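Local coordinates for hypothetical protein Atu0636 (Agrobacterium tumefaciens, PDB 2OZV) that is predicted to act as an O-methyltransferase, and so probably transfers a methyl group from S-adenosylmethionine to a substrate that remains unidentified, at residues Cys38-Leu43 against Glu59-Thr64; Phe116-Met121 against Gly163-Leu168. All blocks are in the same frame, centred on the assembly; numbering follows the deposited sequence. Where two conformers were deposited one is given.

Contact 1: residues Cys38-Leu43 against Glu59-Thr64; sequences CRIADL and EKAEVT
Ile40 is gripped by Glu62 and Thr64 on the neighbouring parallel strand: its N donates to Glu62 O at 2.9 Å, and its O receives Thr64 N in a nearly straight bond of 2.8 Å (169° at the hydrogen). Glu62 N to Cys38 O and Asp42 N to Thr64 O extend the ladder at either end, and Asp42 turns its OD2 to Gly51 N. The tight side is the face of Cys38, Ile40, Ala61 and Val63. Here Ile40 CD1 reaches back to Ala61 CB at 3.5 Å, while Val63 CG2 stands beside Ile40 CB at 4.2 Å; Val54 and Ala55 of helix 49-57 pack on this face, as in a beta-alpha-beta crossover. On the other face Ala41 and Thr64 are buried, but the Arg39 and Glu62 end is looser and faces solvent. With CG anti to the backbone N (chi1 169°), Glu62 extends along the arginine; in one of two conformers its OE1 lies 3.4 Å from Arg39 CG and 5.1 Å from NE, which is bonded to His115 O, so the detail is uncertain. Arg39 and Glu62 form no salt bridge in this conformer and their opposite charges probably attract weakly; cohesion rests on backbone bonds and the apolar face.

Contact 2: residues Phe116-Met121 against Gly163-Leu168; sequences FHHVIM and GGQLSL
Strands 118-121 and 164-168 run parallel, the axes of these short segments coming within 4.8 Å and diverging by 15°, joined by backbone bonds that alternate from Gln165 N to His117 O, through Val119 with Gln165 and Ser167, to Met121 N on Ser167 O. The last is the most bent, 136° at the hydrogen, although Met121 N lies in the carbonyl plane of Ser167.

On one face His118 meets Gln165. The glutamine CB lies 3.8 Å from His118 ND1, and its amide plane is turned 74° from the imidazole. A water sits at the ring edge, in its plane, 2.9 Å from His118 ND1; it donates to Gln165 O and also bonds Ser167 OG at 2.7 Å. Gln165, extended with CG anti to the backbone N, sends NE2 to the same hydroxyl at 2.9 Å, with Leu31 O as a second acceptor. Ser167 OG thus has two partners that join it to both neighbouring polar side chains, while His118 NE2 is held by Asp34. Farther along, Ile120 CG2 rests on Ser167 CB.

Both strands lie centrally in a Rossmann-like sheet of order 3-2-1-4-5-7-6, and strand 204-211, antiparallel beside 164-170 with Thr208 against Gln165 and Ser167, is the inserted strand characteristic of class I methyltransferases.

The opposite face is apolar. Selenomethionine Met121 places CG between its backbone N and carbonyl carbon, against Leu168 CB at 3.5 Å. A bend at chi3 then carries its CE back to Leu166 CD1, 3.6 Å away. One side chain thus spans two leucines, and Ala156 of helix 148-159 lies against both Met121 and Val119.

In the fold
Following the chain from the N terminus, strand 38-42 comes first; helix 49-57 then crosses over and strand 61-67 returns beside strand 38-42, so contact 1 closes a short loop of 15 residues. Contact 2 opens only after that loop is complete and closes a longer one, of 41 residues, which contains helix 148-159 and an unmodelled region. The two loops therefore follow in series, neither nesting nor crossing. They meet in space because strands 38-42 and 116-121 are neighbours: Ala41 O probably accepts a bond from Ile120 N at 2.8 Å. Together the contacts join four adjacent strands of one sheet, in the order 61-67, 38-42, 116-121, 164-170, with their centres about 10 Å apart.

Contact 1: residues Cys38-Leu43 against Glu59-Thr64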
loop_
_atom_site.group_PDB
_atom_site.type_symbol
_atom_site.label_atom_id
_atom_site.label_comp_id
_atom_site.label_asym_id
_atom_site.label_seq_id
_atom_site.Cartn_x
_atom_site.Cartn_y
_atom_site.Cartn_z
ATOM N N CYS B 38 -24.896 -14.374 -11.283
ATOM C CA CYS B 38 -23.775 -14.688 -10.408
ATOM C C CYS B 38 -24.298 -14.682 -9.010
ATOM O O CYS B 38 -25.374 -14.120 -8.736
ATOM C CB CYS B 38 -22.611 -13.704 -10.568
ATOM S SG CYS B 38 -23.049 -11.993 -10.252
ATOM N N ARG B 39 -23.547 -15.333 -8.132
ATOM C CA ARG B 39 -23.922 -15.485 -6.750
ATOM C C ARG B 39 -22.903 -14.725 -5.931
ATOM O O ARG B 39 -21.692 -14.922 -6.103
ATOM C CB ARG B 39 -23.952 -16.962 -6.365
ATOM C CG ARG B 39 -25.066 -17.778 -7.131
ATOM C CD ARG B 39 -25.160 -19.188 -6.641
ATOM N NE ARG B 39 -23.936 -19.974 -6.863
ATOM C CZ ARG B 39 -23.780 -20.896 -7.815
ATOM N NH1 ARG B 39 -24.763 -21.161 -8.680
ATOM N NH2 ARG B 39 -22.643 -21.572 -7.903
ATOM N N ILE B 40 -23.400 -13.852 -5.062
ATOM C CA ILE B 40 -22.526 -12.961 -4.291
ATOM C C ILE B 40 -22.798 -13.131 -2.809
ATOM O O ILE B 40 -23.953 -13.085 -2.391
ATOM C CB ILE B 40 -22.773 -11.495 -4.694
ATOM C CG1 ILE B 40 -22.438 -11.287 -6.183
ATOM C CG2 ILE B 40 -21.911 -10.551 -3.779
ATOM C CD1 ILE B 40 -23.261 -10.252 -6.804
ATOM N N ALA B 41 -21.746 -13.325 -2.011
ATOM C CA ALA B 41 -21.874 -13.345 -0.550
ATOM C C ALA B 41 -21.357 -12.034 0.023
ATOM O O ALA B 41 -20.267 -11.585 -0.360
ATOM C CB ALA B 41 -21.092 -14.523 0.059
ATOM N N ASP B 42 -22.139 -11.437 0.928
ATOM C CA ASP B 42 -21.732 -10.239 1.670
ATOM C C ASP B 42 -21.501 -10.710 3.094
ATOM O O ASP B 42 -22.456 -11.086 3.793
ATOM C CB ASP B 42 -22.851 -9.177 1.559
ATOM C CG ASP B 42 -22.532 -7.845 2.253
ATOM O OD1 ASP B 42 -21.556 -7.769 3.016
ATOM O OD2 ASP B 42 -23.354 -6.905 2.059
ATOM N N LEU B 43 -20.234 -10.748 3.516
ATOM C CA LEU B 43 -19.868 -11.312 4.824
ATOM C C LEU B 43 -20.114 -10.306 5.920
ATOM O O LEU B 43 -20.038 -10.602 7.114
ATOM C CB LEU B 43 -18.429 -11.824 4.860
ATOM C CG LEU B 43 -18.062 -12.990 3.947
ATOM C CD1 LEU B 43 -16.684 -13.514 4.338
ATOM C CD2 LEU B 43 -19.101 -14.118 3.978
ATOM N N GLU B 59 -28.989 -6.682 -12.159
ATOM C CA GLU B 59 -30.287 -7.343 -12.124
ATOM C C GLU B 59 -30.201 -8.862 -12.032
ATOM O O GLU B 59 -31.120 -9.494 -11.535
ATOM C CB GLU B 59 -31.169 -6.894 -13.306
ATOM C CG GLU B 59 -31.734 -5.511 -13.027
ATOM C CD GLU B 59 -32.480 -4.914 -14.196
ATOM O OE1 GLU B 59 -31.816 -4.482 -15.170
ATOM O OE2 GLU B 59 -33.724 -4.861 -14.128
ATOM N N LYS B 60 -29.095 -9.419 -12.511
ATOM C CA LYS B 60 -28.895 -10.856 -12.552
ATOM C C LYS B 60 -28.182 -11.415 -11.305
ATOM O O LYS B 60 -27.972 -12.624 -11.207
ATOM C CB LYS B 60 -28.089 -11.237 -13.805
ATOM C CG LYS B 60 -28.816 -11.000 -15.138
ATOM C CD LYS B 60 -27.983 -11.592 -16.283
ATOM C CE LYS B 60 -28.814 -11.783 -17.520
ATOM N NZ LYS B 60 -28.684 -10.608 -18.430
ATOM N N ALA B 61 -27.793 -10.547 -10.376
ATOM C CA ALA B 61 -27.070 -11.011 -9.206
ATOM C C ALA B 61 -28.005 -11.622 -8.173
ATOM O O ALA B 61 -29.106 -11.137 -7.948
ATOM C CB ALA B 61 -26.306 -9.851 -8.560
ATOM N N GLU B 62 -27.518 -12.645 -7.493
ATOM C CA GLU B 62 -28.276 -13.299 -6.458
ATOM C C GLU B 62 -27.413 -13.144 -5.229
ATOM O O GLU B 62 -26.300 -13.653 -5.181
ATOM C CB GLU B 62 -28.468 -14.750 -6.856
ATOM C CG GLU B 62 -29.004 -15.687 -5.831
ATOM C CD GLU B 62 -29.251 -17.080 -6.433
ATOM O OE1 GLU B 62 -28.452 -17.563 -7.264
ATOM O OE2 GLU B 62 -30.236 -17.702 -6.080
ATOM N N VAL B 63 -27.920 -12.398 -4.254
ATOM C CA VAL B 63 -27.094 -11.980 -3.105
ATOM C C VAL B 63 -27.463 -12.691 -1.815
ATOM O O VAL B 63 -28.652 -12.811 -1.504
ATOM C CB VAL B 63 -27.122 -10.434 -2.909
ATOM C CG1 VAL B 63 -26.323 -9.986 -1.652
ATOM C CG2 VAL B 63 -26.604 -9.748 -4.187
ATOM N N THR B 64 -26.447 -13.138 -1.065
ATOM C CA THR B 64 -26.663 -13.706 0.252
ATOM C C THR B 64 -25.961 -12.813 1.258
ATOM O O THR B 64 -24.742 -12.614 1.153
ATOM C CB THR B 64 -26.132 -15.152 0.364
ATOM O OG1 THR B 64 -26.757 -15.942 -0.642
ATOM C CG2 THR B 64 -26.480 -15.797 1.727
#

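Contact 2: residues Phe116-Met121 against Gly163-Leu168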
loop_
_atom_site.group_PDB
_atom_site.type_symbol
_atom_site.label_atom_id
_atom_site.label_comp_id
_atom_site.label_asym_id
_atom_site.label_seq_id
_atom_site.Cartn_x
_atom_site.Cartn_y
_atom_site.Cartn_z
ATOM N N PHE B 116 -19.742 -19.382 -4.357
ATOM C CA PHE B 116 -19.956 -17.979 -4.720
ATOM C C PHE B 116 -18.976 -17.484 -5.764
ATOM O O PHE B 116 -17.790 -17.828 -5.722
ATOM C CB PHE B 116 -19.853 -17.098 -3.464
ATOM C CG PHE B 116 -21.003 -17.302 -2.487
ATOM C CD1 PHE B 116 -22.270 -16.722 -2.730
ATOM C CD2 PHE B 116 -20.813 -18.078 -1.328
ATOM C CE1 PHE B 116 -23.335 -16.899 -1.834
ATOM C CE2 PHE B 116 -21.869 -18.272 -0.420
ATOM C CZ PHE B 116 -23.141 -17.689 -0.675
ATOM N N HIS B 117 -19.473 -16.672 -6.699
ATOM C CA HIS B 117 -18.625 -16.033 -7.712
ATOM C C HIS B 117 -17.895 -14.810 -7.154
ATOM O O HIS B 117 -16.854 -14.414 -7.680
ATOM C CB HIS B 117 -19.486 -15.611 -8.898
ATOM C CG HIS B 117 -20.202 -16.768 -9.553
ATOM N ND1 HIS B 117 -21.546 -17.022 -9.339
ATOM C CD2 HIS B 117 -19.753 -17.746 -10.376
ATOM C CE1 HIS B 117 -21.897 -18.098 -10.034
ATOM N NE2 HIS B 117 -20.827 -18.558 -10.666
ATOM N N HIS B 118 -18.498 -14.193 -6.133
ATOM C CA HIS B 118 -17.944 -13.002 -5.485
ATOM C C HIS B 118 -18.184 -13.117 -4.014
ATOM O O HIS B 118 -19.276 -13.521 -3.567
ATOM C CB HIS B 118 -18.660 -11.726 -5.979
ATOM C CG HIS B 118 -18.446 -11.457 -7.425
ATOM N ND1 HIS B 118 -17.409 -10.675 -7.889
ATOM C CD2 HIS B 118 -19.150 -11.846 -8.522
ATOM C CE1 HIS B 118 -17.451 -10.629 -9.211
ATOM N NE2 HIS B 118 -18.497 -11.332 -9.619
ATOM N N VAL B 119 -17.188 -12.720 -3.231
ATOM C CA VAL B 119 -17.402 -12.473 -1.813
ATOM C C VAL B 119 -16.947 -11.048 -1.520
ATOM O O VAL B 119 -15.844 -10.669 -1.904
ATOM C CB VAL B 119 -16.621 -13.457 -0.912
ATOM C CG1 VAL B 119 -16.879 -13.165 0.546
ATOM C CG2 VAL B 119 -17.059 -14.925 -1.252
ATOM N N ILE B 120 -17.832 -10.287 -0.902
ATOM C CA ILE B 120 -17.535 -8.915 -0.523
ATOM C C ILE B 120 -17.533 -8.706 0.978
ATOM O O ILE B 120 -18.309 -9.332 1.727
ATOM C CB ILE B 120 -18.470 -7.900 -1.260
ATOM C CG1 ILE B 120 -19.886 -7.861 -0.667
ATOM C CG2 ILE B 120 -18.538 -8.233 -2.783
ATOM C CD1 ILE B 120 -20.838 -6.873 -1.418
HETATM N N MSE B 121 -16.687 -7.784 1.457
HETATM C CA MSE B 121 -16.597 -7.605 2.902
HETATM C C MSE B 121 -16.091 -6.217 3.272
HETATM O O MSE B 121 -15.275 -5.619 2.558
HETATM C CB MSE B 121 -15.666 -8.675 3.529
HETATM C CG MSE B 121 -14.236 -8.586 2.991
HETATM SE SE MSE B 121 -13.105 -9.993 3.851
HETATM C CE MSE B 121 -13.922 -11.593 3.202
ATOM N N GLY B 163 -11.243 -19.367 -9.014
ATOM C CA GLY B 163 -11.112 -18.141 -9.806
ATOM C C GLY B 163 -12.074 -17.011 -9.428
ATOM O O GLY B 163 -12.110 -15.992 -10.110
ATOM N N GLY B 164 -12.875 -17.182 -8.370
ATOM C CA GLY B 164 -13.875 -16.164 -7.984
ATOM C C GLY B 164 -13.163 -14.956 -7.366
ATOM O O GLY B 164 -11.961 -15.041 -7.048
ATOM N N GLN B 165 -13.891 -13.864 -7.188
ATOM C CA GLN B 165 -13.281 -12.606 -6.805
ATOM C C GLN B 165 -13.620 -12.209 -5.381
ATOM O O GLN B 165 -14.811 -12.142 -4.996
ATOM C CB GLN B 165 -13.729 -11.496 -7.747
ATOM C CG GLN B 165 -13.141 -10.120 -7.390
ATOM C CD GLN B 165 -13.628 -9.042 -8.336
ATOM O OE1 GLN B 165 -13.715 -9.261 -9.563
ATOM N NE2 GLN B 165 -13.976 -7.888 -7.779
ATOM N N LEU B 166 -12.575 -11.928 -4.600
ATOM C CA LEU B 166 -12.701 -11.295 -3.301
ATOM C C LEU B 166 -12.697 -9.763 -3.503
ATOM O O LEU B 166 -11.841 -9.230 -4.242
ATOM C CB LEU B 166 -11.507 -11.683 -2.419
ATOM C CG LEU B 166 -11.386 -10.899 -1.101
ATOM C CD1 LEU B 166 -12.524 -11.233 -0.124
ATOM C CD2 LEU B 166 -10.010 -11.225 -0.478
ATOM N N SER B 167 -13.655 -9.070 -2.891
ATOM C CA SER B 167 -13.656 -7.602 -2.871
ATOM C C SER B 167 -13.777 -7.106 -1.445
ATOM O O SER B 167 -14.588 -7.619 -0.656
ATOM C CB SER B 167 -14.825 -6.996 -3.674
ATOM O OG SER B 167 -14.765 -7.434 -5.027
ATOM N N LEU B 168 -12.984 -6.088 -1.102
ATOM C CA LEU B 168 -13.084 -5.540 0.230
ATOM C C LEU B 168 -12.760 -4.060 0.295
ATOM O O LEU B 168 -12.101 -3.495 -0.595
ATOM C CB LEU B 168 -12.201 -6.330 1.192
ATOM C CG LEU B 168 -10.702 -6.231 1.114
ATOM C CD1 LEU B 168 -10.164 -4.963 1.843
ATOM C CD2 LEU B 168 -10.052 -7.504 1.731
HETATM O O HOH W 1 -16.123 -9.706 -5.473
#